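Local coordinates for protein peptidase S8 and S53, subtilisin, kexin, sedolisin (Mycobacterium smegmatis, PDB 4KG7) that probably cleaves peptide bonds as a subtilisin-like serine endopeptidase, the mycosin MycP3 of the ESX-3 type VII secretion system, at residues Val181-Ala186 with Ser248-Ser253; Asn244-Val249 with Ala277-Gly282; Ala14-Thr19 with Leu161-Val166; Gly88-Glu93 with Ser132-Ser137. One frame throughout, in Å; residues are numbered along the deposited sequence.

Contact 1: Val181-Ala186 with Ser248-Ser253; sequences VTCLPA and SVSIPS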
loop_
_atom_site.group_PDB
_atom_site.type_symbol
_atom_site.label_atom_id
_atom_site.label_comp_id
_atom_site.label_asym_id
_atom_site.label_seq_id
_atom_site.Cartn_x
_atom_site.Cartn_y
_atom_site.Cartn_z
ATOM N N VAL A 181 -4.088 5.225 -3.304
ATOM C CA VAL A 181 -3.323 6.221 -4.056
ATOM C C VAL A 181 -4.223 7.408 -4.371
ATOM O O VAL A 181 -5.382 7.235 -4.776
ATOM C CB VAL A 181 -2.865 5.634 -5.417
ATOM C CG1 VAL A 181 -2.123 6.645 -6.274
ATOM C CG2 VAL A 181 -2.005 4.405 -5.197
ATOM N N THR A 182 -3.676 8.605 -4.233
ATOM C CA THR A 182 -4.266 9.821 -4.750
ATOM C C THR A 182 -3.288 10.461 -5.728
ATOM O O THR A 182 -2.098 10.547 -5.431
ATOM C CB THR A 182 -4.577 10.811 -3.610
ATOM O OG1 THR A 182 -5.481 10.168 -2.699
ATOM C CG2 THR A 182 -5.166 12.119 -4.138
ATOM N N CYS A 183 -3.779 10.918 -6.878
ATOM C CA CYS A 183 -2.935 11.598 -7.835
ATOM C C CYS A 183 -3.443 13.000 -8.049
ATOM O O CYS A 183 -4.652 13.243 -7.944
ATOM C CB CYS A 183 -2.899 10.873 -9.172
ATOM S SG CYS A 183 -1.973 9.297 -9.098
ATOM N N LEU A 184 -2.513 13.926 -8.289
ATOM C CA LEU A 184 -2.858 15.290 -8.670
ATOM C C LEU A 184 -2.039 15.713 -9.866
ATOM O O LEU A 184 -0.896 15.314 -10.019
ATOM C CB LEU A 184 -2.568 16.260 -7.526
ATOM C CG LEU A 184 -3.683 16.380 -6.480
ATOM C CD1 LEU A 184 -3.236 17.329 -5.386
ATOM C CD2 LEU A 184 -4.977 16.865 -7.106
ATOM N N PRO A 185 -2.615 16.548 -10.726
ATOM C CA PRO A 185 -1.781 17.041 -11.793
ATOM C C PRO A 185 -0.662 17.913 -11.211
ATOM O O PRO A 185 -0.846 18.575 -10.181
ATOM C CB PRO A 185 -2.760 17.854 -12.663
ATOM C CG PRO A 185 -3.893 18.168 -11.773
ATOM C CD PRO A 185 -4.001 17.042 -10.804
ATOM N N ALA A 186 0.493 17.895 -11.865
ATOM C CA ALA A 186 1.679 18.588 -11.382
ATOM C C ALA A 186 1.430 20.087 -11.284
ATOM O O ALA A 186 1.817 20.697 -10.296
ATOM C CB ALA A 186 2.874 18.290 -12.273
ATOM N N SER A 248 1.907 13.957 -13.406
ATOM C CA SER A 248 0.909 13.365 -12.516
ATOM C C SER A 248 1.625 12.898 -11.267
ATOM O O SER A 248 2.499 12.031 -11.349
ATOM C CB SER A 248 0.274 12.169 -13.219
ATOM O OG SER A 248 -0.729 11.547 -12.438
ATOM N N VAL A 249 1.280 13.510 -10.146
ATOM C CA VAL A 249 1.948 13.262 -8.861
ATOM C C VAL A 249 1.201 12.184 -8.099
ATOM O O VAL A 249 0.021 12.334 -7.831
ATOM C CB VAL A 249 2.017 14.539 -8.014
ATOM C CG1 VAL A 249 2.604 14.275 -6.636
ATOM C CG2 VAL A 249 2.839 15.603 -8.741
ATOM N N SER A 250 1.906 11.116 -7.760
ATOM C CA SER A 250 1.318 10.032 -6.981
ATOM C C SER A 250 1.645 10.230 -5.502
ATOM O O SER A 250 2.805 10.353 -5.136
ATOM C CB SER A 250 1.874 8.702 -7.453
ATOM O OG SER A 250 1.374 7.629 -6.679
ATOM N N ILE A 251 0.604 10.292 -4.687
ATOM C CA ILE A 251 0.669 10.646 -3.268
ATOM C C ILE A 251 0.264 9.422 -2.439
ATOM O O ILE A 251 -0.804 8.835 -2.655
ATOM C CB ILE A 251 -0.272 11.837 -2.977
ATOM C CG1 ILE A 251 0.031 13.044 -3.889
ATOM C CG2 ILE A 251 -0.174 12.267 -1.537
ATOM C CD1 ILE A 251 -1.157 13.939 -4.129
ATOM N N PRO A 252 1.060 9.059 -1.411
ATOM C CA PRO A 252 2.268 9.702 -0.908
ATOM C C PRO A 252 3.606 9.239 -1.516
ATOM O O PRO A 252 4.669 9.620 -1.020
ATOM C CB PRO A 252 2.203 9.339 0.576
ATOM C CG PRO A 252 1.716 7.926 0.546
ATOM C CD PRO A 252 0.674 7.921 -0.549
ATOM N N SER A 253 3.567 8.449 -2.585
ATOM C CA SER A 253 4.805 7.935 -3.207
ATOM C C SER A 253 5.861 8.976 -3.487
ATOM O O SER A 253 7.056 8.694 -3.370
ATOM C CB SER A 253 4.509 7.196 -4.518
ATOM O OG SER A 253 4.013 5.900 -4.274
#
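Thr-182 to Pro-185 and Ser-248 to Ile-251 run antiparallel, their short axes 4.5 Å apart at closest, and form a two-stranded ribbon beside the parallel sheet of the subtilisin fold. Thr-182 with Ile-251 and Leu-184 with Val-249 are the hydrogen-bonded pairs, each closed by two backbone bonds. Between them Cys-183 and Ser-250 make a non-hydrogen-bonded pair, in which CA of Cys-183 comes within 3.0 Å of O of Val-249 as a CA-H...O contact.

The face bearing Leu-184, Ile-251 and Thr-182 is largely apolar. Leu-184 meets Ile-251 through their CD1 methyls, 4.2 Å apart, and Ala-154 of helix 150-170 packs on Leu-184. Ile-251 turns CG1 anti to its carbonyl carbon (chi1 -55°), which lays CG1 of Ile-251 3.6 Å from the carbonyl O of Thr-182; the hydroxyl of Thr-182 is taken up by Asp-157. The other face carries small side chains, among them Ser-250, whose OG bonds to Ala-214 O, and Cys-183, which forms a disulfide with Cys-227 that ties the ribbon to a loop. At the end near the predicted catalytic serine, Ser-319, CG1 of Val-181 rests 3.7 Å from OG of Ser-250.

Contact 2: Asn244-Val249 with Ala277-Gly282; sequences NGVTSV and AGPWVG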
loop_
_atom_site.group_PDB
_atom_site.type_symbol
_atom_site.label_atom_id
_atom_site.label_comp_id
_atom_site.label_asym_id
_atom_site.label_seq_id
_atom_site.Cartn_x
_atom_site.Cartn_y
_atom_site.Cartn_z
ATOM N N ASN A 244 11.709 16.297 -13.505
ATOM C CA ASN A 244 11.340 17.559 -14.185
ATOM C C ASN A 244 10.134 17.360 -15.102
ATOM O O ASN A 244 9.319 18.274 -15.295
ATOM C CB ASN A 244 12.500 18.088 -15.030
ATOM C CG ASN A 244 13.659 18.615 -14.198
ATOM O OD1 ASN A 244 13.585 18.735 -12.972
ATOM N ND2 ASN A 244 14.749 18.910 -14.870
ATOM N N GLY A 245 10.030 16.171 -15.678
ATOM C CA GLY A 245 8.974 15.852 -16.622
ATOM C C GLY A 245 7.668 15.396 -16.008
ATOM O O GLY A 245 6.719 15.139 -16.727
ATOM N N VAL A 246 7.588 15.291 -14.686
ATOM C CA VAL A 246 6.376 14.753 -14.054
ATOM C C VAL A 246 5.153 15.604 -14.364
ATOM O O VAL A 246 5.208 16.829 -14.242
ATOM C CB VAL A 246 6.560 14.631 -12.534
ATOM C CG1 VAL A 246 5.239 14.376 -11.832
ATOM C CG2 VAL A 246 7.522 13.484 -12.267
ATOM N N THR A 247 4.068 14.943 -14.773
ATOM C CA THR A 247 2.786 15.594 -15.008
ATOM C C THR A 247 1.710 15.134 -14.018
ATOM O O THR A 247 0.702 15.831 -13.860
ATOM C CB THR A 247 2.275 15.329 -16.435
ATOM O OG1 THR A 247 2.069 13.915 -16.634
ATOM C CG2 THR A 247 3.223 15.856 -17.471
ATOM N N SER A 248 1.907 13.957 -13.406
ATOM C CA SER A 248 0.909 13.365 -12.516
ATOM C C SER A 248 1.625 12.898 -11.267
ATOM O O SER A 248 2.499 12.031 -11.349
ATOM C CB SER A 248 0.274 12.169 -13.219
ATOM O OG SER A 248 -0.729 11.547 -12.438
ATOM N N VAL A 249 1.280 13.510 -10.146
ATOM C CA VAL A 249 1.948 13.262 -8.861
ATOM C C VAL A 249 1.201 12.184 -8.099
ATOM O O VAL A 249 0.021 12.334 -7.831
ATOM C CB VAL A 249 2.017 14.539 -8.014
ATOM C CG1 VAL A 249 2.604 14.275 -6.636
ATOM C CG2 VAL A 249 2.839 15.603 -8.741
ATOM N N ALA A 277 4.119 4.925 -14.068
ATOM C CA ALA A 277 5.529 5.291 -14.074
ATOM C C ALA A 277 5.741 6.581 -13.313
ATOM O O ALA A 277 4.993 7.530 -13.475
ATOM C CB ALA A 277 6.023 5.492 -15.483
ATOM N N GLY A 278 6.786 6.614 -12.500
ATOM C CA GLY A 278 7.195 7.854 -11.862
ATOM C C GLY A 278 8.611 7.725 -11.338
ATOM O O GLY A 278 9.088 6.604 -11.102
ATOM N N PRO A 279 9.263 8.859 -11.075
ATOM C CA PRO A 279 10.683 8.893 -10.652
ATOM C C PRO A 279 10.908 8.440 -9.220
ATOM O O PRO A 279 12.056 8.275 -8.814
ATOM C CB PRO A 279 11.051 10.370 -10.807
ATOM C CG PRO A 279 9.770 11.072 -10.563
ATOM C CD PRO A 279 8.718 10.221 -11.233
ATOM N N TRP A 280 9.820 8.212 -8.493
ATOM C CA TRP A 280 9.827 7.793 -7.091
ATOM C C TRP A 280 9.776 6.281 -6.909
ATOM O O TRP A 280 10.013 5.792 -5.810
ATOM C CB TRP A 280 8.641 8.456 -6.349
ATOM C CG TRP A 280 7.410 8.413 -7.142
ATOM C CD1 TRP A 280 6.633 7.322 -7.419
ATOM C CD2 TRP A 280 6.845 9.508 -7.868
ATOM N NE1 TRP A 280 5.604 7.683 -8.268
ATOM C CE2 TRP A 280 5.716 9.018 -8.563
ATOM C CE3 TRP A 280 7.166 10.852 -7.981
ATOM C CZ2 TRP A 280 4.910 9.843 -9.352
ATOM C CZ3 TRP A 280 6.368 11.665 -8.783
ATOM C CH2 TRP A 280 5.268 11.159 -9.466
ATOM N N VAL A 281 9.432 5.535 -7.967
ATOM C CA VAL A 281 9.191 4.079 -7.831
ATOM C C VAL A 281 10.497 3.394 -7.432
ATOM O O VAL A 281 11.537 3.588 -8.077
ATOM C CB VAL A 281 8.594 3.433 -9.079
ATOM C CG1 VAL A 281 8.367 1.948 -8.826
ATOM C CG2 VAL A 281 7.269 4.107 -9.423
ATOM N N GLY A 282 10.442 2.606 -6.349
ATOM C CA GLY A 282 11.630 1.989 -5.762
ATOM C C GLY A 282 11.752 0.477 -5.868
ATOM O O GLY A 282 12.852 -0.081 -5.793
#
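Val-246 meets Pro-279 and Trp-280 with its two methyls, CG2 chiefly against the proline and CG1 toward the rim of the indole. CG2 of Val-246 lies 3.6 Å from CD of Pro-279, while CG1 of Val-246 is 4.0 Å from CH2 of Trp-280. With CG1 anti to the backbone N (chi1 167°) and CG2 next to the backbone N, the branched side chain straddles the corner between proline and tryptophan, a task that suits a beta-branched residue.

Further along, at Ser-248, where strand 248-251 begins, it is the backbone that takes part: the carbonyl O lies in the indole plane, at the ring edge, 3.5 Å from CH2 of Trp-280. The same oxygen accepts a hydrogen bond from Asn-230 ND2, and the serine hydroxyl is held by Glu-228 N. Val-249 is the second residue of the strand, and its CA lies 4.0 Å from CH2 of Trp-280, with the side chain turned away.

The indole owes its position to the type I turn from Gly-278 to Val-281. CG of Trp-280 sits between the backbone N and the carbonyl carbon (chi1 43°), which folds the ring back over its own turn: CA of Gly-278 and CD of Pro-279 both lie over one face. A CB on Gly-278 would collide with the indole, so glycine fits there. Outside the two segments, Trp-243 packs edge-to-face with Trp-280.

No hydrogen bond joins the two segments. Their cohesion therefore rests on apolar contact, with a weakly polar aromatic C-H edge turned to a carbonyl oxygen that already has its amide donor.

Contact 3: Ala14-Thr19 with Leu161-Val166; sequences APPPGT and LARAVV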
loop_
_atom_site.group_PDB
_atom_site.type_symbol
_atom_site.label_atom_id
_atom_site.label_comp_id
_atom_site.label_asym_id
_atom_site.label_seq_id
_atom_site.Cartn_x
_atom_site.Cartn_y
_atom_site.Cartn_z
ATOM N N ALA A 14 5.078 21.443 11.811
ATOM C CA ALA A 14 5.010 20.279 12.698
ATOM C C ALA A 14 4.201 19.134 12.090
ATOM O O ALA A 14 3.314 19.363 11.282
ATOM C CB ALA A 14 4.412 20.670 14.033
ATOM N N PRO A 15 4.505 17.897 12.484
ATOM C CA PRO A 15 3.571 16.850 12.103
ATOM C C PRO A 15 2.213 17.100 12.764
ATOM O O PRO A 15 2.143 17.779 13.798
ATOM C CB PRO A 15 4.236 15.569 12.605
ATOM C CG PRO A 15 5.267 15.971 13.571
ATOM C CD PRO A 15 5.598 17.408 13.338
ATOM N N PRO A 16 1.135 16.584 12.154
ATOM C CA PRO A 16 -0.158 16.700 12.790
ATOM C C PRO A 16 -0.272 15.734 13.966
ATOM O O PRO A 16 0.539 14.806 14.076
ATOM C CB PRO A 16 -1.111 16.313 11.662
ATOM C CG PRO A 16 -0.350 15.257 10.947
ATOM C CD PRO A 16 1.083 15.681 10.980
ATOM N N PRO A 17 -1.283 15.934 14.827
ATOM C CA PRO A 17 -1.692 14.883 15.768
ATOM C C PRO A 17 -2.239 13.645 15.049
ATOM O O PRO A 17 -2.616 13.720 13.865
ATOM C CB PRO A 17 -2.789 15.576 16.574
ATOM C CG PRO A 17 -3.399 16.537 15.635
ATOM C CD PRO A 17 -2.242 17.049 14.812
ATOM N N GLY A 18 -2.272 12.501 15.735
ATOM C CA GLY A 18 -2.846 11.277 15.206
ATOM C C GLY A 18 -4.326 11.038 15.547
ATOM O O GLY A 18 -4.807 9.936 15.438
ATOM N N THR A 19 -5.037 12.093 15.922
ATOM C CA THR A 19 -6.462 12.063 16.184
ATOM C C THR A 19 -7.173 11.398 15.039
ATOM O O THR A 19 -6.839 11.642 13.866
ATOM C CB THR A 19 -6.985 13.520 16.307
ATOM O OG1 THR A 19 -6.148 14.247 17.230
ATOM C CG2 THR A 19 -8.434 13.609 16.774
ATOM N N LEU A 161 -4.794 11.304 5.720
ATOM C CA LEU A 161 -3.686 10.393 5.566
ATOM C C LEU A 161 -2.557 10.785 6.551
ATOM O O LEU A 161 -1.944 9.920 7.213
ATOM C CB LEU A 161 -3.131 10.403 4.145
ATOM C CG LEU A 161 -1.924 9.476 3.947
ATOM C CD1 LEU A 161 -2.256 8.061 4.327
ATOM C CD2 LEU A 161 -1.444 9.543 2.495
ATOM N N ALA A 162 -2.297 12.091 6.657
ATOM C CA ALA A 162 -1.199 12.547 7.518
ATOM C C ALA A 162 -1.483 12.181 8.968
ATOM O O ALA A 162 -0.585 11.733 9.695
ATOM C CB ALA A 162 -1.020 14.032 7.394
ATOM N N ARG A 163 -2.722 12.401 9.410
ATOM C CA ARG A 163 -3.071 12.025 10.770
ATOM C C ARG A 163 -2.949 10.517 10.968
ATOM O O ARG A 163 -2.478 10.045 12.014
ATOM C CB ARG A 163 -4.472 12.510 11.121
ATOM C CG ARG A 163 -4.540 14.023 11.264
ATOM C CD ARG A 163 -5.873 14.436 11.880
ATOM N NE ARG A 163 -6.972 14.450 10.924
ATOM C CZ ARG A 163 -8.212 13.999 11.121
ATOM N NH1 ARG A 163 -8.578 13.327 12.204
ATOM N NH2 ARG A 163 -9.109 14.195 10.175
ATOM N N ALA A 164 -3.417 9.754 9.986
ATOM C CA ALA A 164 -3.399 8.287 10.106
ATOM C C ALA A 164 -1.989 7.741 10.195
ATOM O O ALA A 164 -1.745 6.745 10.869
ATOM C CB ALA A 164 -4.133 7.660 8.936
ATOM N N VAL A 165 -1.074 8.369 9.486
ATOM C CA VAL A 165 0.325 7.958 9.509
ATOM C C VAL A 165 0.928 8.168 10.891
ATOM O O VAL A 165 1.591 7.296 11.414
ATOM C CB VAL A 165 1.128 8.680 8.396
ATOM C CG1 VAL A 165 2.632 8.637 8.642
ATOM C CG2 VAL A 165 0.760 8.143 7.015
ATOM N N VAL A 166 0.687 9.339 11.475
ATOM C CA VAL A 166 1.116 9.610 12.833
ATOM C C VAL A 166 0.479 8.619 13.797
ATOM O O VAL A 166 1.151 8.095 14.679
ATOM C CB VAL A 166 0.776 11.040 13.228
ATOM C CG1 VAL A 166 1.012 11.223 14.721
ATOM C CG2 VAL A 166 1.614 11.988 12.394
#
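Arg-163 lies alongside Pro-16 to Thr-19, its aliphatic part against the backbone and its guanidinium at the far end. CG of Arg-163 comes 3.2 Å from O of Pro-17, and the chain then bends at chi3 (-80°) to carry NH1 of Arg-163 to O of Thr-19, a hydrogen bond of 2.9 Å. That bond is bent (144°), and its donor stands above the carbonyl plane. NH2 is shared between Glu-159, by a salt bridge, and Gly-21 O, which helps to fix the group's rotation.

One turn further on, Val-166 presents its two methyls to the loop: CG2 lies 4.0 Å from CD of Pro-16, the two side chains crossing at a slant, and CG1 is 3.7 Å from N of Gly-18. The ring of Pro-16 is wedged between this valine and Ala-162, its CG 3.8 Å from CB of Ala-162. The small alanine lets the ring sit close to the helix, while CA of Gly-18 comes down on O of Arg-163 as a CA-H...O contact. Proline suits an extended strap without regular structure, and this N-terminal one lies across helix 150-170, with Pro-16 also touching helix 193-205, on the outer helical layer of the alpha/beta subtilisin fold.

Contact 4: Gly88-Glu93 with Ser132-Ser137; sequences GGDYIE and SIRQNS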
loop_
_atom_site.group_PDB
_atom_site.type_symbol
_atom_site.label_atom_id
_atom_site.label_comp_id
_atom_site.label_asym_id
_atom_site.label_seq_id
_atom_site.Cartn_x
_atom_site.Cartn_y
_atom_site.Cartn_z
ATOM N N GLY A 88 -7.589 0.257 14.796
ATOM C CA GLY A 88 -6.806 1.481 14.705
ATOM C C GLY A 88 -7.646 2.704 14.411
ATOM O O GLY A 88 -7.093 3.788 14.291
ATOM N N GLY A 89 -8.962 2.556 14.323
ATOM C CA GLY A 89 -9.848 3.692 14.193
ATOM C C GLY A 89 -10.277 4.008 12.770
ATOM O O GLY A 89 -10.005 3.258 11.837
ATOM N N ASP A 90 -10.947 5.163 12.627
ATOM C CA ASP A 90 -11.741 5.457 11.438
ATOM C C ASP A 90 -11.692 6.972 11.166
ATOM O O ASP A 90 -11.882 7.790 12.077
ATOM C CB ASP A 90 -13.173 4.977 11.726
ATOM C CG ASP A 90 -14.080 4.937 10.503
ATOM O OD1 ASP A 90 -13.689 5.354 9.405
ATOM O OD2 ASP A 90 -15.242 4.487 10.666
ATOM N N TYR A 91 -11.462 7.322 9.904
ATOM C CA TYR A 91 -11.434 8.712 9.427
ATOM C C TYR A 91 -12.651 8.989 8.532
ATOM O O TYR A 91 -12.739 10.069 7.967
ATOM C CB TYR A 91 -10.133 8.998 8.648
ATOM C CG TYR A 91 -8.978 9.084 9.604
ATOM C CD1 TYR A 91 -8.354 7.922 10.078
ATOM C CD2 TYR A 91 -8.563 10.294 10.103
ATOM C CE1 TYR A 91 -7.309 7.994 10.998
ATOM C CE2 TYR A 91 -7.528 10.374 11.017
ATOM C CZ TYR A 91 -6.905 9.220 11.458
ATOM O OH TYR A 91 -5.889 9.281 12.394
ATOM N N ILE A 92 -13.593 8.042 8.467
ATOM C CA ILE A 92 -14.801 8.154 7.614
ATOM C C ILE A 92 -16.046 8.219 8.499
ATOM O O ILE A 92 -16.737 9.236 8.523
ATOM C CB ILE A 92 -14.889 7.005 6.596
ATOM C CG1 ILE A 92 -13.704 7.053 5.610
ATOM C CG2 ILE A 92 -16.186 7.097 5.827
ATOM C CD1 ILE A 92 -13.691 8.215 4.641
ATOM N N GLU A 93 -16.290 7.150 9.250
ATOM C CA GLU A 93 -17.302 7.136 10.295
ATOM C C GLU A 93 -16.591 7.105 11.649
ATOM O O GLU A 93 -15.456 7.580 11.761
ATOM C CB GLU A 93 -18.253 5.947 10.116
ATOM C CG GLU A 93 -18.956 5.879 8.763
ATOM C CD GLU A 93 -19.891 4.699 8.658
ATOM O OE1 GLU A 93 -19.411 3.547 8.694
ATOM O OE2 GLU A 93 -21.125 4.916 8.527
ATOM N N SER A 132 -5.648 -2.081 11.790
ATOM C CA SER A 132 -6.454 -1.506 10.710
ATOM C C SER A 132 -6.936 -0.098 11.040
ATOM O O SER A 132 -7.648 0.100 12.011
ATOM C CB SER A 132 -7.692 -2.339 10.466
ATOM O OG SER A 132 -8.453 -1.729 9.459
ATOM N N ILE A 133 -6.557 0.857 10.196
ATOM C CA ILE A 133 -7.012 2.250 10.298
ATOM C C ILE A 133 -7.791 2.531 9.020
ATOM O O ILE A 133 -7.227 2.492 7.912
ATOM C CB ILE A 133 -5.825 3.234 10.395
ATOM C CG1 ILE A 133 -5.014 2.955 11.663
ATOM C CG2 ILE A 133 -6.310 4.676 10.404
ATOM C CD1 ILE A 133 -3.696 3.710 11.696
ATOM N N ARG A 134 -9.084 2.774 9.134
ATOM C CA ARG A 134 -9.847 3.101 7.944
ATOM C C ARG A 134 -9.654 4.584 7.645
ATOM O O ARG A 134 -10.185 5.449 8.313
ATOM C CB ARG A 134 -11.358 2.779 8.031
ATOM C CG ARG A 134 -12.065 3.185 6.730
ATOM C CD ARG A 134 -13.440 2.596 6.539
ATOM N NE ARG A 134 -14.423 3.144 7.458
ATOM C CZ ARG A 134 -15.715 2.860 7.406
ATOM N NH1 ARG A 134 -16.192 2.090 6.438
ATOM N NH2 ARG A 134 -16.541 3.386 8.308
ATOM N N GLN A 135 -8.876 4.859 6.614
ATOM C CA GLN A 135 -8.536 6.223 6.226
ATOM C C GLN A 135 -9.367 6.746 5.083
ATOM O O GLN A 135 -9.492 7.970 4.919
ATOM C CB GLN A 135 -7.021 6.305 5.924
ATOM C CG GLN A 135 -6.501 7.667 5.494
ATOM C CD GLN A 135 -6.552 7.887 3.987
ATOM O OE1 GLN A 135 -6.574 6.927 3.193
ATOM N NE2 GLN A 135 -6.610 9.148 3.569
ATOM N N ASN A 136 -9.937 5.850 4.288
ATOM C CA ASN A 136 -10.789 6.296 3.189
ATOM C C ASN A 136 -11.737 5.256 2.708
ATOM O O ASN A 136 -11.585 4.072 3.001
ATOM C CB ASN A 136 -9.967 6.837 2.021
ATOM C CG ASN A 136 -10.672 8.014 1.291
ATOM O OD1 ASN A 136 -11.911 8.321 1.432
ATOM N ND2 ASN A 136 -9.858 8.712 0.490
ATOM N N SER A 137 -12.763 5.703 2.006
ATOM C CA SER A 137 -13.696 4.803 1.319
ATOM C C SER A 137 -14.397 5.605 0.256
ATOM O O SER A 137 -14.979 6.635 0.574
ATOM C CB SER A 137 -14.742 4.235 2.263
ATOM O OG SER A 137 -15.785 3.610 1.470
HETATM O O HOH W 1 -18.974 1.535 6.716
#
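Asp-90 and Arg-134 run alongside each other in the same direction, and the guanidinium grips the carboxylate side-on with two nitrogens. NE of Arg-134 gives a nearly straight bond (168°) to OD1 of Asp-90 at 3.0 Å, and NH2 of Arg-134 reaches OD2 of Asp-90 at 2.9 Å, on the syn side. The two planes are 49° apart, and OD1 is met from above the carboxylate. NH2 of Arg-134 also donates to the anti lone pair of OE1 of Glu-93, again 2.9 Å away, and a water joins that oxygen to NH1. CB of Ile-92 covers one face of the guanidinium.

The next shell holds the carboxylate in turn. Ile-92 N donates to OD1 of Asp-90, an Asx turn, from the face opposite to NE, while Thr-95 OG1 bonds to OD2. The arginine chain runs out extended from the strand and then bends at chi3 (70°), which brings NE and NH2 up to the carboxylate.

Beneath lies the backbone: Asp-90 pairs with Arg-134 in the parallel sheet, where Arg-134 N bonds to Gly-89 O and Tyr-91 N to Arg-134 O. Glycine suits position 88, where a CB would run into Ile-133, and position 89, whose backbone angles are unfavourable to other residues. CE1 of Tyr-91 meets CG2 of Ile-133 at 3.5 Å, ring edge to methyl. The strands belong to the beta-alpha-beta unit with helix 104-113.

One arginine set between two carboxylates probably eases their mutual repulsion and should favour their ionised forms, clamping the turn after strand 85-90 to its neighbour.

Overall arrangement
Contacts 1 and 2 share Ser-248 and Val-249, their centres 9 Å apart: strand 248-251 pairs with 182-185, and the indole of Trp-280 touches the same strand at Ser-248 and Val-249. Contacts 3 and 4, with centres 13 Å apart, meet through Tyr-91, whose OH is probably hydrogen-bonded to Thr-19 O at 2.9 Å; contact 4 is nested in the chain loop that contact 3 closes. Leu-161 of contact 3 packs on Pro-252 of contact 1. Two contacts come near the predicted charge relay: the side chain of Val-181 is about 6 Å from that of Ser-319, and that of Ser-132 about 6 Å from that of Asp-73. Contacts 2 and 3 lie away from it.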